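Local structure of beta-lactamase (6N36) at residues A[241-244]-A[245-248]. The protein probably hydrolyses the amide bond of beta-lactam rings with a pair of zinc ions, as a member of the metallo-beta-lactamase superfamily. Sequence-based numbering, arbitrary orientation.
Sequences AYNP and AAFS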
loop_
_atom_site.group_PDB
_atom_site.type_symbol
_atom_site.label_atom_id
_atom_site.label_comp_id
_atom_site.label_asym_id
_atom_site.label_seq_id
_atom_site.Cartn_x
_atom_site.Cartn_y
_atom_site.Cartn_z
ATOM N N ALA A 241 10.339 -20.966 7.687
ATOM C CA ALA A 241 10.803 -20.519 9.011
ATOM C C ALA A 241 10.870 -18.996 8.969
ATOM O O ALA A 241 11.162 -18.444 7.847
ATOM C CB ALA A 241 12.151 -21.138 9.342
ATOM N N TYR A 242 10.661 -18.353 10.118
ATOM C CA TYR A 242 10.915 -16.896 10.301
ATOM C C TYR A 242 12.272 -16.566 9.707
ATOM O O TYR A 242 13.281 -17.221 10.092
ATOM C CB TYR A 242 10.895 -16.510 11.780
ATOM C CG TYR A 242 11.103 -15.056 12.103
ATOM C CD1 TYR A 242 10.222 -14.093 11.646
ATOM C CD2 TYR A 242 12.168 -14.621 12.869
ATOM C CE1 TYR A 242 10.405 -12.761 11.965
ATOM C CE2 TYR A 242 12.364 -13.287 13.186
ATOM C CZ TYR A 242 11.467 -12.327 12.708
ATOM O OH TYR A 242 11.659 -11.010 13.038
ATOM N N ASN A 243 12.327 -15.574 8.818
ATOM C CA ASN A 243 13.599 -15.140 8.197
ATOM C C ASN A 243 13.428 -13.790 7.503
ATOM O O ASN A 243 13.176 -13.723 6.297
ATOM C CB ASN A 243 14.103 -16.179 7.203
ATOM C CG ASN A 243 15.416 -15.701 6.546
ATOM O OD1 ASN A 243 16.203 -14.965 7.146
ATOM N ND2 ASN A 243 15.602 -16.069 5.299
ATOM N N PRO A 244 13.574 -12.689 8.264
ATOM C CA PRO A 244 13.360 -11.350 7.702
ATOM C C PRO A 244 14.239 -11.141 6.473
ATOM O O PRO A 244 13.834 -10.404 5.564
ATOM C CB PRO A 244 13.747 -10.419 8.842
ATOM C CG PRO A 244 13.447 -11.245 10.094
ATOM C CD PRO A 244 13.779 -12.668 9.716
ATOM N N ALA A 245 15.467 -11.675 6.484
ATOM C CA ALA A 245 16.419 -11.471 5.361
ATOM C C ALA A 245 15.853 -11.928 4.017
ATOM O O ALA A 245 16.388 -11.510 2.967
ATOM C CB ALA A 245 17.708 -12.179 5.647
ATOM N N ALA A 246 14.806 -12.738 4.001
ATOM C CA ALA A 246 14.121 -13.109 2.752
ATOM C C ALA A 246 13.688 -11.838 2.010
ATOM O O ALA A 246 13.605 -11.892 0.748
ATOM C CB ALA A 246 12.943 -13.974 3.007
ATOM N N PHE A 247 13.506 -10.720 2.725
ATOM C CA PHE A 247 13.010 -9.452 2.114
ATOM C C PHE A 247 14.116 -8.397 2.001
ATOM O O PHE A 247 13.857 -7.234 1.696
ATOM C CB PHE A 247 11.761 -8.958 2.843
ATOM C CG PHE A 247 10.626 -9.924 2.699
ATOM C CD1 PHE A 247 9.922 -10.003 1.519
ATOM C CD2 PHE A 247 10.325 -10.815 3.720
ATOM C CE1 PHE A 247 8.917 -10.954 1.359
ATOM C CE2 PHE A 247 9.310 -11.750 3.558
ATOM C CZ PHE A 247 8.616 -11.808 2.376
ATOM N N SER A 248 15.364 -8.806 2.237
ATOM C CA SER A 248 16.551 -7.972 1.944
ATOM C C SER A 248 16.847 -8.147 0.456
ATOM O O SER A 248 17.198 -9.289 0.030
ATOM C CB SER A 248 17.717 -8.385 2.808
ATOM O OG SER A 248 18.878 -7.608 2.485
#
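Ala246 N donates to Asn243 O (3.0 Å), and one residue further on Phe247 N donates to Pro244 O (2.9 Å, N-H...O 166°). With Ser248 N bonded to Ala245 O, these make three successive i to i+3 bonds, the signature of a short 3-10 turn. Pro244, the first residue of the turn, has no N-H to give, and its ring holds phi near -55°, a value that suits a 3-10 helix. The side chain of Asn243 lies along the start of the turn: with CG anti to the backbone N (chi1 179°), OD1 comes within 3.5 Å of Ala245 CB, while ND2 is 4.1 Å from Ala246 CB. Tyr242 precedes the turn, and Pro244 CD sits over the centre of its ring, 3.7 Å above the plane, a CH-pi type of packing. Arg24 makes a cation-pi contact with this tyrosine, whose OH hydrogen-bonds with Asp173 OD2 and Gly27 N. The turn lies between helices 232-235 and 250-268, at the edge of the fold: Pro244 and Phe247 pack on strands 23-26 and 221-223, outermost strands of the two sheets, and the Phe247 backbone hydrogen-bonds with that of Trp222.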